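Local atomic coordinates of soluble epoxide hydrolase (Bacillus megaterium, PDB entry 4INZ), a protein that belongs to the alpha/beta hydrolase fold family, with a mostly parallel beta-sheet flanked by helices and a helical cap inserted between two of its strands. Residues Trp54-Asp59 with Glu289-Val294; Gln168-Tyr173 with Ser215-Tyr220. The protein carries 1 engineered substitution. All blocks are in the same frame, centred on the assembly; numbering follows the deposited sequence. Where two conformers were deposited one is given.

Contact 1 (Trp54-Asp59 with Glu289-Val294); sequences WRHQID and EKPQEV
His-56 and Pro-291 bring two small rings together where helix 55-61 meets the first turn of helix 291-303. His-56 CB touches Pro-291 CB at 3.6 Å, and beyond that point the proline CG reaches over one face of the imidazole. This is a CH-pi contact: Pro-291 CG lies 4.1 Å from the centroid of the His-56 ring and only 15° off its normal. The closest single ring atom is His-56 CG, 3.7 Å from Pro-291 CB, so the ring is engaged from its root as well as across its face. Arg-55 CG lies over the opposite face, and the two carbons flank the imidazole, each displaced toward the rim.

Gln-57 comes in at about a right angle to Val-294. Its chain bends through the turn about CB-CG (chi2 70°), which swings the amide toward the other segment, where NE2 rests 4.0 Å from Val-294 CG1. In this buried setting NE2 also hydrogen-bonds to Gln-287 O and Asn-295 OD1, residues just before and just after 289-294 in the chain. No hydrogen bond joins the two segments themselves.

Pro-291 follows Lys-290, the N-cap, which separates helix 286-289 from the final helix 291-303. Around the contact, Trp-54 and Ile-58 pack on strand 66-70, while Lys-290 and Glu-293 lean on strand 274-279. The contact therefore joins the helix after strand 40-44 to the C-terminal helix beside the sheet of the hydrolase core.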
loop_
_atom_site.group_PDB
_atom_site.type_symbol
_atom_site.label_atom_id
_atom_site.label_comp_id
_atom_site.label_asym_id
_atom_site.label_seq_id
_atom_site.Cartn_x
_atom_site.Cartn_y
_atom_site.Cartn_z
ATOM N N TRP A 54 1.409 6.264 8.108
ATOM C CA TRP A 54 1.099 5.326 9.183
ATOM C C TRP A 54 1.324 5.895 10.580
ATOM O O TRP A 54 1.221 5.171 11.578
ATOM C CB TRP A 54 1.941 4.061 9.024
ATOM C CG TRP A 54 1.700 3.341 7.748
ATOM C CD1 TRP A 54 2.562 3.225 6.687
ATOM C CD2 TRP A 54 0.517 2.627 7.387
ATOM N NE1 TRP A 54 1.984 2.469 5.691
ATOM C CE2 TRP A 54 0.731 2.090 6.097
ATOM C CE3 TRP A 54 -0.699 2.378 8.035
ATOM C CZ2 TRP A 54 -0.234 1.324 5.437
ATOM C CZ3 TRP A 54 -1.657 1.607 7.379
ATOM C CH2 TRP A 54 -1.416 1.091 6.092
ATOM N N ARG A 55 1.624 7.188 10.652
ATOM C CA ARG A 55 2.018 7.817 11.915
ATOM C C ARG A 55 1.108 7.491 13.111
ATOM O O ARG A 55 1.593 7.295 14.232
ATOM C CB ARG A 55 2.126 9.335 11.730
ATOM C CG ARG A 55 0.822 10.006 11.294
ATOM C CD ARG A 55 1.104 11.360 10.640
ATOM N NE ARG A 55 -0.119 12.041 10.232
ATOM C CZ ARG A 55 -0.778 11.773 9.111
ATOM N NH1 ARG A 55 -0.327 10.831 8.283
ATOM N NH2 ARG A 55 -1.892 12.440 8.819
ATOM N N HIS A 56 -0.206 7.453 12.889
ATOM C CA HIS A 56 -1.133 7.229 13.996
ATOM C C HIS A 56 -1.112 5.787 14.492
ATOM O O HIS A 56 -1.364 5.523 15.674
ATOM C CB HIS A 56 -2.554 7.628 13.609
ATOM C CG HIS A 56 -2.696 9.075 13.251
ATOM N ND1 HIS A 56 -2.526 10.088 14.170
ATOM C CD2 HIS A 56 -2.996 9.676 12.076
ATOM C CE1 HIS A 56 -2.712 11.255 13.574
ATOM N NE2 HIS A 56 -3.009 11.032 12.305
ATOM N N GLN A 57 -0.824 4.855 13.590
ATOM C CA GLN A 57 -0.696 3.453 13.983
ATOM C C GLN A 57 0.663 3.193 14.619
ATOM O O GLN A 57 0.776 2.394 15.541
ATOM C CB GLN A 57 -0.925 2.515 12.789
ATOM C CG GLN A 57 -2.383 2.450 12.327
ATOM C CD GLN A 57 -2.822 3.737 11.663
ATOM O OE1 GLN A 57 -2.133 4.264 10.778
ATOM N NE2 GLN A 57 -3.973 4.256 12.080
ATOM N N ILE A 58 1.694 3.861 14.119
ATOM C CA ILE A 58 3.009 3.782 14.754
ATOM C C ILE A 58 2.900 4.229 16.219
ATOM O O ILE A 58 3.395 3.554 17.125
ATOM C CB ILE A 58 4.048 4.632 14.005
ATOM C CG1 ILE A 58 4.343 3.998 12.648
ATOM C CG2 ILE A 58 5.348 4.753 14.822
ATOM C CD1 ILE A 58 5.131 4.894 11.722
ATOM N N ASP A 59 2.230 5.354 16.454
ATOM C CA ASP A 59 2.096 5.858 17.822
ATOM C C ASP A 59 1.273 4.927 18.708
ATOM O O ASP A 59 1.581 4.734 19.892
ATOM C CB ASP A 59 1.498 7.267 17.830
ATOM C CG ASP A 59 2.458 8.311 17.282
ATOM O OD1 ASP A 59 3.678 8.033 17.212
ATOM O OD2 ASP A 59 1.992 9.414 16.927
ATOM N N GLU A 289 -7.296 9.168 7.913
ATOM C CA GLU A 289 -8.559 9.911 7.906
ATOM C C GLU A 289 -9.356 9.714 9.194
ATOM O O GLU A 289 -9.930 10.673 9.733
ATOM C CB GLU A 289 -9.431 9.491 6.721
ATOM C CG GLU A 289 -8.871 9.868 5.373
ATOM C CD GLU A 289 -9.774 9.437 4.230
ATOM O OE1 GLU A 289 -11.012 9.623 4.345
ATOM O OE2 GLU A 289 -9.239 8.917 3.218
ATOM N N LYS A 290 -9.396 8.470 9.674
ATOM C CA LYS A 290 -10.170 8.097 10.859
ATOM C C LYS A 290 -9.327 7.185 11.749
ATOM O O LYS A 290 -9.655 6.011 11.947
ATOM C CB LYS A 290 -11.448 7.358 10.445
ATOM C CG LYS A 290 -12.401 8.184 9.589
ATOM C CD LYS A 290 -12.968 9.372 10.354
ATOM C CE LYS A 290 -14.042 10.095 9.533
ATOM N NZ LYS A 290 -14.812 11.126 10.312
ATOM N N PRO A 291 -8.233 7.717 12.291
ATOM C CA PRO A 291 -7.269 6.842 12.971
ATOM C C PRO A 291 -7.833 6.143 14.208
ATOM O O PRO A 291 -7.464 4.998 14.476
ATOM C CB PRO A 291 -6.135 7.803 13.356
ATOM C CG PRO A 291 -6.778 9.156 13.384
ATOM C CD PRO A 291 -7.791 9.122 12.275
ATOM N N GLN A 292 -8.702 6.809 14.962
ATOM C CA GLN A 292 -9.207 6.183 16.180
ATOM C C GLN A 292 -10.091 4.979 15.855
ATOM O O GLN A 292 -9.932 3.902 16.437
ATOM C CB GLN A 292 -9.973 7.178 17.053
ATOM C CG GLN A 292 -10.491 6.533 18.325
ATOM C CD GLN A 292 -11.031 7.537 19.335
ATOM O OE1 GLN A 292 -10.681 8.720 19.311
ATOM N NE2 GLN A 292 -11.887 7.063 20.230
ATOM N N GLU A 293 -11.029 5.164 14.929
ATOM C CA GLU A 293 -11.888 4.058 14.499
ATOM C C GLU A 293 -11.044 2.893 13.961
ATOM O O GLU A 293 -11.272 1.722 14.291
ATOM C CB GLU A 293 -12.875 4.521 13.425
ATOM C CG GLU A 293 -13.810 3.413 12.990
ATOM C CD GLU A 293 -14.887 3.872 12.036
ATOM O OE1 GLU A 293 -14.986 5.092 11.782
ATOM O OE2 GLU A 293 -15.646 3.006 11.544
ATOM N N VAL A 294 -10.080 3.224 13.112
ATOM C CA VAL A 294 -9.192 2.219 12.534
ATOM C C VAL A 294 -8.397 1.481 13.611
ATOM O O VAL A 294 -8.319 0.240 13.619
ATOM C CB VAL A 294 -8.217 2.870 11.531
ATOM C CG1 VAL A 294 -7.055 1.933 11.221
ATOM C CG2 VAL A 294 -8.961 3.271 10.250
#

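Contact 2 (Gln168-Tyr173 with Ser215-Tyr220); sequences QEVQDY and SMLSYY
From segment 215-220, Leu-217 reaches across to Val-170 and Gln-171 of helix 169-193, and its CB already points at the other segment. With CG anti to its carbonyl carbon (chi1 -65°) and CD1 nearly anti to CA (chi2 170°), the side chain runs out as an extended arm that ends in two methyls. CD1 goes deepest. It lies 3.7 Å from Gln-171 N and 3.7 Å from Gln-171 CA, pressing on the helix backbone itself, and it also meets Gln-171 CB at 4.0 Å. The other branch, CD2, turns to Val-170 and comes within 4.0 Å of Val-170 CG1. That valine methyl is equally close to Leu-217 CD1, also at 4.0 Å, so one methyl of Val-170 is set against the whole fork of the leucine, the two side chains meeting at a slant.

Gln-171 contributes its backbone N and CA and the CB at its root, while its extended chain carries the amide out from its own helix, past Val-213 and Leu-214 at the start of helix 213-220, where NE2 bonds to Glu-175 OE1. Close by, Tyr-220 O takes a hydrogen bond from Gln-166 NE2, and Trp-164 packs on Val-170.

Between the two segments there is no hydrogen bond and no charge pair. With no directional bond, the fit of leucine fork against valine methyl and helix backbone within the cap rests on shape and burial alone.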
loop_
_atom_site.group_PDB
_atom_site.type_symbol
_atom_site.label_atom_id
_atom_site.label_comp_id
_atom_site.label_asym_id
_atom_site.label_seq_id
_atom_site.Cartn_x
_atom_site.Cartn_y
_atom_site.Cartn_z
ATOM N N GLN A 168 3.929 9.885 -21.026
ATOM C CA GLN A 168 5.088 10.652 -20.580
ATOM C C GLN A 168 4.722 11.975 -19.909
ATOM O O GLN A 168 5.485 12.490 -19.100
ATOM C CB GLN A 168 6.063 10.895 -21.738
ATOM C CG GLN A 168 6.891 9.672 -22.104
ATOM C CD GLN A 168 7.697 9.136 -20.925
ATOM O OE1 GLN A 168 8.407 9.883 -20.247
ATOM N NE2 GLN A 168 7.580 7.837 -20.674
ATOM N N GLU A 169 3.555 12.522 -20.235
ATOM C CA GLU A 169 3.173 13.822 -19.695
ATOM C C GLU A 169 2.902 13.783 -18.189
ATOM O O GLU A 169 2.913 14.822 -17.534
ATOM C CB GLU A 169 1.945 14.379 -20.424
ATOM C CG GLU A 169 0.656 13.644 -20.094
ATOM C CD GLU A 169 -0.577 14.367 -20.598
ATOM O OE1 GLU A 169 -1.168 13.911 -21.595
ATOM O OE2 GLU A 169 -0.963 15.384 -19.990
ATOM N N VAL A 170 2.665 12.592 -17.640
ATOM C CA VAL A 170 2.205 12.492 -16.256
ATOM C C VAL A 170 3.260 12.926 -15.240
ATOM O O VAL A 170 2.927 13.537 -14.222
ATOM C CB VAL A 170 1.671 11.080 -15.909
ATOM C CG1 VAL A 170 1.297 10.997 -14.433
ATOM C CG2 VAL A 170 0.463 10.752 -16.768
ATOM N N GLN A 171 4.527 12.621 -15.500
ATOM C CA GLN A 171 5.564 13.043 -14.565
ATOM C C GLN A 171 5.540 14.559 -14.378
ATOM O O GLN A 171 5.530 15.051 -13.252
ATOM C CB GLN A 171 6.961 12.577 -14.983
ATOM C CG GLN A 171 8.018 12.971 -13.962
ATOM C CD GLN A 171 9.391 12.408 -14.257
ATOM O OE1 GLN A 171 9.579 11.655 -15.214
ATOM N NE2 GLN A 171 10.363 12.766 -13.424
ATOM N N ASP A 172 5.536 15.296 -15.483
ATOM C CA ASP A 172 5.467 16.752 -15.409
ATOM C C ASP A 172 4.189 17.202 -14.693
ATOM O O ASP A 172 4.209 18.143 -13.898
ATOM C CB ASP A 172 5.557 17.377 -16.807
ATOM C CG ASP A 172 5.260 18.868 -16.804
ATOM O OD1 ASP A 172 6.150 19.653 -16.410
ATOM O OD2 ASP A 172 4.135 19.258 -17.201
ATOM N N TYR A 173 3.079 16.524 -14.967
ATOM C CA TYR A 173 1.832 16.868 -14.302
ATOM C C TYR A 173 1.996 16.750 -12.787
ATOM O O TYR A 173 1.508 17.586 -12.031
ATOM C CB TYR A 173 0.685 15.964 -14.758
ATOM C CG TYR A 173 -0.556 16.152 -13.928
ATOM C CD1 TYR A 173 -0.785 15.368 -12.803
ATOM C CD2 TYR A 173 -1.500 17.115 -14.258
ATOM C CE1 TYR A 173 -1.911 15.537 -12.032
ATOM C CE2 TYR A 173 -2.634 17.290 -13.491
ATOM C CZ TYR A 173 -2.836 16.499 -12.379
ATOM O OH TYR A 173 -3.967 16.670 -11.606
ATOM N N SER A 215 10.279 7.066 -10.458
ATOM C CA SER A 215 10.249 5.782 -9.772
ATOM C C SER A 215 8.827 5.396 -9.379
ATOM O O SER A 215 8.409 4.255 -9.571
ATOM C CB SER A 215 11.107 5.834 -8.514
ATOM O OG SER A 215 12.474 6.012 -8.835
ATOM N N MET A 216 8.093 6.346 -8.805
ATOM C CA MET A 216 6.740 6.065 -8.360
ATOM C C MET A 216 5.869 5.603 -9.538
ATOM O O MET A 216 5.156 4.601 -9.431
ATOM C CB MET A 216 6.164 7.288 -7.630
ATOM C CG MET A 216 7.022 7.701 -6.424
ATOM S SD MET A 216 6.893 9.414 -5.848
ATOM C CE MET A 216 5.259 9.404 -5.117
ATOM N N LEU A 217 5.943 6.320 -10.657
ATOM C CA LEU A 217 5.163 5.968 -11.845
ATOM C C LEU A 217 5.617 4.648 -12.461
ATOM O O LEU A 217 4.818 3.943 -13.088
ATOM C CB LEU A 217 5.225 7.096 -12.883
ATOM C CG LEU A 217 4.557 8.397 -12.426
ATOM C CD1 LEU A 217 4.840 9.564 -13.368
ATOM C CD2 LEU A 217 3.049 8.189 -12.256
ATOM N N SER A 218 6.893 4.318 -12.281
ATOM C CA SER A 218 7.461 3.093 -12.846
ATOM C C SER A 218 6.731 1.834 -12.373
ATOM O O SER A 218 6.590 0.873 -13.131
ATOM C CB SER A 218 8.963 2.993 -12.552
ATOM O OG SER A 218 9.685 3.986 -13.255
ATOM N N TYR A 219 6.270 1.843 -11.127
ATOM C CA TYR A 219 5.448 0.752 -10.613
ATOM C C TYR A 219 4.290 0.470 -11.559
ATOM O O TYR A 219 4.028 -0.684 -11.913
ATOM C CB TYR A 219 4.858 1.128 -9.258
ATOM C CG TYR A 219 5.788 1.065 -8.074
ATOM C CD1 TYR A 219 6.819 1.983 -7.916
ATOM C CD2 TYR A 219 5.600 0.109 -7.082
ATOM C CE1 TYR A 219 7.643 1.934 -6.814
ATOM C CE2 TYR A 219 6.421 0.051 -5.977
ATOM C CZ TYR A 219 7.440 0.962 -5.847
ATOM O OH TYR A 219 8.252 0.898 -4.745
ATOM N N TYR A 220 3.581 1.529 -11.943
ATOM C CA TYR A 220 2.384 1.403 -12.774
ATOM C C TYR A 220 2.710 0.934 -14.186
ATOM O O TYR A 220 1.886 0.295 -14.854
ATOM C CB TYR A 220 1.633 2.739 -12.856
ATOM C CG TYR A 220 0.979 3.173 -11.565
ATOM C CD1 TYR A 220 -0.351 2.869 -11.303
ATOM C CD2 TYR A 220 1.688 3.895 -10.610
ATOM C CE1 TYR A 220 -0.956 3.264 -10.121
ATOM C CE2 TYR A 220 1.094 4.295 -9.428
ATOM C CZ TYR A 220 -0.231 3.977 -9.185
ATOM O OH TYR A 220 -0.829 4.369 -8.007
#

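How the contacts relate
Contact 1 and contact 2 lie on opposite sides of the centre of the chain, their centres 29 Å apart and their nearest atoms about 12 Å apart, so neither touches the other. Along the chain, contact 2 is nested within the long loop that contact 1 closes. Contact 1 belongs to the core, bringing a helix near the start of the fold to its last helix. Contact 2 joins two helices of the segment inserted between strands 131-137 and 248-253, the cap. In this family the active site usually lies between core and cap, which would place the two contacts in the two layers that bound it.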